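Local coordinates for hypothetical protein Paer03002360 (PDB 2ERV) that removes the primary 3-O-linked acyl chain from lipid A by hydrolysing its ester bond in the bacterial outer membrane, at residues A[6-12]-A[139-143]; A[57-61]-A[85-89]. All blocks are in the same frame, centred on the assembly; numbering follows the deposited sequence.

The chain opens with strand 2-9 and ends with strand 139-149, and interaction 1 (6-12 with 139-143) pairs the two antiparallel, so the sheet curls round and shuts as a beta barrel. Nearly the whole chain lies within the loop this contact closes. Interaction 2 (57-61 with 85-89) comes inside that loop without crossing it: it joins strands 57-70 and 75-88, neighbours in sequence and in the barrel wall, as a beta hairpin spanning a much shorter loop. The centres of the two contacts lie about 14 Å apart. They meet by packing where CG2 of Ile139 comes 4.2 Å from CZ of Phe88.

Interaction 1: A[6-12]-A[139-143]; sequences AVGATGQ and IESYS. With CXE (pentaethylene glycol monodecyl ether), chain E.
The seam of an outer-membrane beta barrel lies where residues 6-12, which carry the end portion of the first strand, meet 139-143 of the last, and it carries Glu140 of the catalytic charge relay. Ala9 and Tyr142 form an antiparallel hydrogen-bonded pair: Ala9 N donates a hydrogen bond to Tyr142 O at 3.0 Å, approaching from above the carbonyl plane, and Tyr142 N returns a straighter bond to Ala9 O (168° at the hydrogen). In the next, non-hydrogen-bonded pair, Gly8 and Ser143 bring their CA atoms unusually close, and Gly8 CA lies 3.7 Å from Ser143 CB. With CG anti to its own carbonyl carbon (chi1 -55°), Tyr142 carries its ring alongside Thr10 and Gly11, where Gly11 N meets the ring edge at CE2, 3.9 Å away, in the ring plane. The ether chain of a bound pentaethylene glycol monodecyl ether passes this seam, its O14 3.5 Å from Tyr142 O. Thr10 CG2 meets Ile139 CD1 in an apolar contact at 4.1 Å, while Thr10 OG1 receives a bond from Gly14 N. Glu140 reaches both ways: OE2 is hydrogen-bonded to ND1 of His126, the histidine of the charge relay, whereas OE1 accepts from two waters. These waters tie the carboxylate to Gln12 through both ends of its amide. One water is held by four groups: it accepts from Gly11 N and Glu140 N, and donates to Gln12 OE1 and, at 2.9 Å, to Glu140 OE1.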
ATOM      1  N   ALA A   6       7.370   5.118  -2.803  1.00 24.97           N
ATOM      2  CA  ALA A   6       6.519   5.808  -1.827  1.00 26.83           C
ATOM      3  C   ALA A   6       7.282   6.070  -0.565  1.00 26.71           C
ATOM      4  O   ALA A   6       7.962   5.155  -0.024  1.00 26.27           O
ATOM      5  CB  ALA A   6       5.295   4.998  -1.520  1.00 24.73           C
ATOM      6  N   VAL A   7       7.179   7.311  -0.099  1.00 26.51           N
ATOM      7  CA  VAL A   7       7.738   7.683   1.202  1.00 25.40           C
ATOM      8  C   VAL A   7       6.614   8.012   2.133  1.00 24.20           C
ATOM      9  O   VAL A   7       5.656   8.680   1.753  1.00 23.66           O
ATOM     10  CB  VAL A   7       8.634   8.930   1.061  1.00 26.96           C
ATOM     11  CG1 VAL A   7       9.356   9.233   2.383  1.00 28.42           C
ATOM     12  CG2 VAL A   7       9.644   8.708  -0.026  1.00 28.13           C
ATOM     13  N   GLY A   8       6.740   7.628   3.394  1.00 23.96           N
ATOM     14  CA  GLY A   8       5.632   7.831   4.314  1.00 23.60           C
ATOM     15  C   GLY A   8       6.076   7.818   5.746  1.00 23.18           C
ATOM     16  O   GLY A   8       7.287   7.827   6.029  1.00 22.76           O
ATOM     17  N   ALA A   9       5.101   7.803   6.653  1.00 22.23           N
ATOM     18  CA  ALA A   9       5.394   7.758   8.092  1.00 23.27           C
ATOM     19  C   ALA A   9       4.388   6.903   8.816  1.00 22.62           C
ATOM     20  O   ALA A   9       3.241   6.781   8.364  1.00 23.58           O
ATOM     21  CB  ALA A   9       5.370   9.210   8.728  1.00 23.00           C
ATOM     22  N   THR A  10       4.776   6.330   9.949  1.00 23.66           N
ATOM     23  CA  THR A  10       3.843   5.452  10.711  1.00 24.27           C
ATOM     24  C   THR A  10       2.973   6.307  11.644  1.00 25.08           C
ATOM     25  O   THR A  10       3.209   7.506  11.768  1.00 24.95           O
ATOM     26  CB  THR A  10       4.611   4.460  11.551  1.00 24.67           C
ATOM     27  OG1 THR A  10       5.390   5.184  12.529  1.00 23.62           O
ATOM     28  CG2 THR A  10       5.618   3.654  10.692  1.00 23.27           C
ATOM     29  N   GLY A  11       2.027   5.696  12.345  1.00 25.29           N
ATOM     30  CA  GLY A  11       1.319   6.426  13.423  1.00 27.48           C
ATOM     31  C   GLY A  11       2.242   6.946  14.537  1.00 29.04           C
ATOM     32  O   GLY A  11       1.884   7.878  15.284  1.00 29.39           O
ATOM     33  N   GLN A  12       3.426   6.344  14.654  1.00 28.98           N
ATOM     34  CA  GLN A  12       4.430   6.716  15.679  1.00 28.83           C
ATOM     35  C   GLN A  12       5.503   7.683  15.106  1.00 29.77           C
ATOM     36  O   GLN A  12       6.524   7.973  15.746  1.00 29.90           O
ATOM     37  CB  GLN A  12       5.074   5.447  16.241  1.00 29.03           C
ATOM     38  CG  GLN A  12       4.092   4.552  17.064  1.00 27.29           C
ATOM     39  CD  GLN A  12       3.090   3.785  16.173  1.00 29.78           C
ATOM     40  OE1 GLN A  12       3.483   3.106  15.199  1.00 25.06           O
ATOM     41  NE2 GLN A  12       1.794   3.881  16.515  1.00 24.81           N
ATOM     42  N   ILE A 139       0.714  -1.966  12.804  1.00 23.58           N
ATOM     43  CA  ILE A 139       1.482  -0.774  12.457  1.00 21.88           C
ATOM     44  C   ILE A 139       0.892  -0.223  11.137  1.00 22.40           C
ATOM     45  O   ILE A 139       0.241  -0.954  10.360  1.00 22.37           O
ATOM     46  CB  ILE A 139       2.978  -1.130  12.266  1.00 21.76           C
ATOM     47  CG1 ILE A 139       3.897   0.142  12.222  1.00 21.48           C
ATOM     48  CG2 ILE A 139       3.144  -2.008  11.054  1.00 21.01           C
ATOM     49  CD1 ILE A 139       5.403  -0.159  12.309  1.00 21.26           C
ATOM     50  N   GLU A 140       1.140   1.055  10.880  1.00 21.91           N
ATOM     51  CA  GLU A 140       0.507   1.725   9.751  1.00 21.90           C
ATOM     52  C   GLU A 140       1.565   2.499   9.010  1.00 22.52           C
ATOM     53  O   GLU A 140       2.588   2.866   9.619  1.00 22.08           O
ATOM     54  CB  GLU A 140      -0.559   2.718  10.239  1.00 21.00           C
ATOM     55  CG  GLU A 140      -1.810   2.093  10.903  1.00 23.19           C
ATOM     56  CD  GLU A 140      -1.592   1.667  12.362  1.00 27.45           C
ATOM     57  OE1 GLU A 140      -1.076   2.492  13.153  1.00 27.25           O
ATOM     58  OE2 GLU A 140      -1.957   0.495  12.722  1.00 26.61           O
ATOM     59  N   SER A 141       1.296   2.773   7.737  1.00 22.24           N
ATOM     60  CA  SER A 141       2.153   3.617   6.902  1.00 23.40           C
ATOM     61  C   SER A 141       1.213   4.583   6.134  1.00 23.12           C
ATOM     62  O   SER A 141       0.258   4.163   5.467  1.00 22.55           O
ATOM     63  CB  SER A 141       2.984   2.755   5.927  1.00 24.03           C
ATOM     64  OG  SER A 141       3.760   3.576   5.027  1.00 27.07           O
ATOM     65  N   TYR A 142       1.449   5.877   6.295  1.00 23.02           N
ATOM     66  CA  TYR A 142       0.695   6.925   5.575  1.00 23.00           C
ATOM     67  C   TYR A 142       1.649   7.596   4.595  1.00 23.31           C
ATOM     68  O   TYR A 142       2.607   8.252   5.021  1.00 21.07           O
ATOM     69  CB  TYR A 142       0.166   7.973   6.581  1.00 23.32           C
ATOM     70  CG  TYR A 142      -0.671   7.355   7.702  1.00 25.48           C
ATOM     71  CD1 TYR A 142      -2.035   7.128   7.521  1.00 26.37           C
ATOM     72  CD2 TYR A 142      -0.105   7.026   8.932  1.00 21.86           C
ATOM     73  CE1 TYR A 142      -2.827   6.542   8.524  1.00 25.62           C
ATOM     74  CE2 TYR A 142      -0.890   6.469   9.954  1.00 24.82           C
ATOM     75  CZ  TYR A 142      -2.254   6.237   9.728  1.00 25.21           C
ATOM     76  OH  TYR A 142      -3.066   5.658  10.690  1.00 25.96           O
ATOM     77  N   SER A 143       1.415   7.413   3.283  1.00 22.77           N
ATOM     78  CA  SER A 143       2.469   7.718   2.309  1.00 22.61           C
ATOM     79  C   SER A 143       2.015   8.485   1.062  1.00 23.77           C
ATOM     80  O   SER A 143       0.857   8.509   0.757  1.00 24.56           O
ATOM     81  CB  SER A 143       3.170   6.433   1.877  1.00 22.15           C
ATOM     82  OG  SER A 143       2.275   5.579   1.171  1.00 24.58           O
TER
HETATM   83  C10 CXE E 600       7.588  13.025   6.516  1.00 62.60           C
HETATM   84  O11 CXE E 600       7.070  11.929   5.760  1.00 61.99           O
HETATM   85  C12 CXE E 600       5.649  11.991   5.697  1.00 60.35           C
HETATM   86  C13 CXE E 600       5.196  12.123   4.245  1.00 59.98           C
HETATM   87  O14 CXE E 600       3.989  11.377   4.111  1.00 57.22           O
HETATM   88  C15 CXE E 600       2.906  12.120   3.571  1.00 56.26           C
HETATM   89  C16 CXE E 600       1.628  11.651   4.232  1.00 53.55           C
HETATM   90  O17 CXE E 600       0.650  11.510   3.222  1.00 53.93           O
HETATM   91  C18 CXE E 600      -0.674  11.689   3.716  1.00 54.67           C
HETATM   92  C19 CXE E 600      -1.503  10.436   3.482  1.00 54.82           C
HETATM   93  O20 CXE E 600      -2.280  10.196   4.656  1.00 57.87           O
HETATM   94  C21 CXE E 600      -3.698  10.212   4.448  1.00 57.00           C
HETATM   95  C22 CXE E 600      -4.049   9.147   3.425  1.00 54.47           C
HETATM   96  O23 CXE E 600      -5.456   8.930   3.381  1.00 55.68           O
HETATM   97  C24 CXE E 600      -5.793   8.129   2.253  1.00 51.37           C
HETATM   98  C25 CXE E 600      -6.964   8.823   1.597  1.00 53.11           C
HETATM   99  O26 CXE E 600      -7.768   7.841   0.981  1.00 55.90           O
HETATM  100  O   HOH W   1       1.752   3.059  13.069  1.00 27.09           O
HETATM  101  O   HOH W   2      -0.398   1.768  15.522  1.00 34.50           O

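Interaction 2: A[57-61]-A[85-89]; sequences KHSLS and VAAFS
Ser89 N donates a hydrogen bond to His58 O at 2.8 Å, nearly in line with the carbonyl, and His58 N donates in turn to Ser89 OG at 3.1 Å, so backbone and hydroxyl of one serine grip both polar backbone atoms of His58. The hydroxyl stands between its backbone N and carbonyl carbon (chi1 71°), a torsion that turns OG toward His58 N of the neighbouring strand. Lys57 CD also packs against this oxygen, and the edge of the His58 imidazole lies beside it; ND1 of that ring is hydrogen-bonded instead to the hydroxyl of Tyr45. Further along, Leu60 and Ala87 exchange two backbone bonds, with Leu60 N to Ala87 O and Ala87 N to Leu60 O both 2.9 Å long. These belong to the antiparallel beta hairpin of strands 57-70 and 75-88 in the barrel wall. On the face bearing Leu60 and Ala87, Leu60 comes near a bound detergent. The other face is buried. There Phe88 lays its ring across Ser59, whose CB sits 3.6 Å from the ring centroid and only 10° off the normal, a CH-pi contact centred over the face. Ser59 OG is hydrogen-bonded to Trp48 NE1, and the Phe88 ring meets Tyr127 edge-to-face. Two pairs on, on the same face as Ser59 and Phe88, Ser61 CB touches Ala86 CB at 3.8 Å, while Ser61 OG is hydrogen-bonded to Glu105 OE2.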
ATOM      1  N   LYS A  57      13.469  -2.605   9.806  1.00 23.07           N
ATOM      2  CA  LYS A  57      12.895  -3.883   9.388  1.00 24.26           C
ATOM      3  C   LYS A  57      12.358  -3.785   7.942  1.00 23.74           C
ATOM      4  O   LYS A  57      12.244  -2.701   7.397  1.00 21.88           O
ATOM      5  CB  LYS A  57      11.756  -4.298  10.320  1.00 24.98           C
ATOM      6  CG  LYS A  57      12.187  -4.682  11.722  1.00 26.86           C
ATOM      7  CD  LYS A  57      12.988  -6.003  11.757  1.00 32.11           C
ATOM      8  CE  LYS A  57      13.216  -6.474  13.202  1.00 38.93           C
ATOM      9  NZ  LYS A  57      14.112  -5.577  13.978  1.00 39.19           N
ATOM     10  N   HIS A  58      12.043  -4.921   7.341  1.00 23.94           N
ATOM     11  CA  HIS A  58      11.606  -4.948   5.933  1.00 26.43           C
ATOM     12  C   HIS A  58      10.348  -5.788   5.875  1.00 26.58           C
ATOM     13  O   HIS A  58      10.187  -6.714   6.670  1.00 27.34           O
ATOM     14  CB  HIS A  58      12.679  -5.630   5.059  1.00 28.03           C
ATOM     15  CG  HIS A  58      14.057  -5.067   5.248  1.00 31.28           C
ATOM     16  ND1 HIS A  58      14.573  -4.085   4.432  1.00 35.62           N
ATOM     17  CD2 HIS A  58      15.004  -5.326   6.178  1.00 36.23           C
ATOM     18  CE1 HIS A  58      15.796  -3.788   4.832  1.00 36.71           C
ATOM     19  NE2 HIS A  58      16.074  -4.511   5.904  1.00 38.98           N
ATOM     20  N   SER A  59       9.457  -5.467   4.958  1.00 25.88           N
ATOM     21  CA  SER A  59       8.287  -6.302   4.741  1.00 26.86           C
ATOM     22  C   SER A  59       8.117  -6.548   3.242  1.00 28.04           C
ATOM     23  O   SER A  59       8.468  -5.704   2.420  1.00 26.93           O
ATOM     24  CB  SER A  59       7.024  -5.679   5.361  1.00 25.55           C
ATOM     25  OG  SER A  59       6.640  -4.508   4.679  1.00 27.29           O
ATOM     26  N   LEU A  60       7.591  -7.720   2.905  1.00 28.93           N
ATOM     27  CA  LEU A  60       7.247  -8.048   1.528  1.00 28.99           C
ATOM     28  C   LEU A  60       5.739  -8.269   1.580  1.00 28.40           C
ATOM     29  O   LEU A  60       5.247  -8.998   2.428  1.00 27.12           O
ATOM     30  CB  LEU A  60       7.914  -9.359   1.106  1.00 29.35           C
ATOM     31  CG  LEU A  60       9.168  -9.473   0.227  1.00 35.33           C
ATOM     32  CD1 LEU A  60      10.047  -8.226   0.216  1.00 35.77           C
ATOM     33  CD2 LEU A  60      10.026 -10.766   0.548  1.00 31.66           C
ATOM     34  N   SER A  61       5.015  -7.638   0.673  1.00 26.36           N
ATOM     35  CA  SER A  61       3.559  -7.757   0.702  1.00 26.32           C
ATOM     36  C   SER A  61       3.003  -7.936  -0.702  1.00 25.69           C
ATOM     37  O   SER A  61       3.644  -7.615  -1.717  1.00 25.78           O
ATOM     38  CB  SER A  61       2.981  -6.506   1.375  1.00 26.16           C
ATOM     39  OG  SER A  61       3.367  -5.384   0.630  1.00 29.47           O
ATOM     40  N   VAL A  85      -1.609  -9.672   2.001  1.00 26.08           N
ATOM     41  CA  VAL A  85      -0.824 -10.385   3.000  1.00 27.71           C
ATOM     42  C   VAL A  85       0.581  -9.812   2.972  1.00 27.39           C
ATOM     43  O   VAL A  85       1.018  -9.372   1.924  1.00 29.21           O
ATOM     44  CB  VAL A  85      -0.825 -11.910   2.707  1.00 28.30           C
ATOM     45  CG1 VAL A  85      -2.301 -12.462   2.718  1.00 27.44           C
ATOM     46  CG2 VAL A  85      -0.153 -12.213   1.362  1.00 30.47           C
ATOM     47  N   ALA A  86       1.258  -9.840   4.113  1.00 27.43           N
ATOM     48  CA  ALA A  86       2.602  -9.272   4.286  1.00 27.40           C
ATOM     49  C   ALA A  86       3.417 -10.167   5.214  1.00 26.59           C
ATOM     50  O   ALA A  86       2.870 -10.730   6.167  1.00 26.29           O
ATOM     51  CB  ALA A  86       2.511  -7.853   4.894  1.00 26.26           C
ATOM     52  N   ALA A  87       4.727 -10.249   4.956  1.00 24.90           N
ATOM     53  CA  ALA A  87       5.664 -10.951   5.817  1.00 25.29           C
ATOM     54  C   ALA A  87       6.739  -9.948   6.207  1.00 25.94           C
ATOM     55  O   ALA A  87       7.358  -9.353   5.317  1.00 25.18           O
ATOM     56  CB  ALA A  87       6.308 -12.155   5.047  1.00 23.94           C
ATOM     57  N   PHE A  88       6.937  -9.766   7.517  1.00 25.10           N
ATOM     58  CA  PHE A  88       7.948  -8.873   8.025  1.00 26.96           C
ATOM     59  C   PHE A  88       9.213  -9.661   8.387  1.00 27.87           C
ATOM     60  O   PHE A  88       9.151 -10.884   8.684  1.00 27.77           O
ATOM     61  CB  PHE A  88       7.442  -8.089   9.256  1.00 26.02           C
ATOM     62  CG  PHE A  88       6.434  -6.988   8.919  1.00 24.79           C
ATOM     63  CD1 PHE A  88       6.796  -5.642   9.017  1.00 22.88           C
ATOM     64  CD2 PHE A  88       5.123  -7.300   8.563  1.00 25.19           C
ATOM     65  CE1 PHE A  88       5.834  -4.585   8.721  1.00 21.10           C
ATOM     66  CE2 PHE A  88       4.166  -6.276   8.228  1.00 24.09           C
ATOM     67  CZ  PHE A  88       4.528  -4.920   8.340  1.00 23.27           C
ATOM     68  N   SER A  89      10.336  -8.953   8.373  1.00 28.48           N
ATOM     69  CA  SER A  89      11.633  -9.555   8.694  1.00 29.42           C
ATOM     70  C   SER A  89      11.811  -9.793  10.190  1.00 30.83           C
ATOM     71  O   SER A  89      12.768 -10.472  10.590  1.00 32.81           O
ATOM     72  CB  SER A  89      12.772  -8.710   8.100  1.00 28.19           C
ATOM     73  OG  SER A  89      12.892  -7.499   8.816  1.00 27.03           O
TER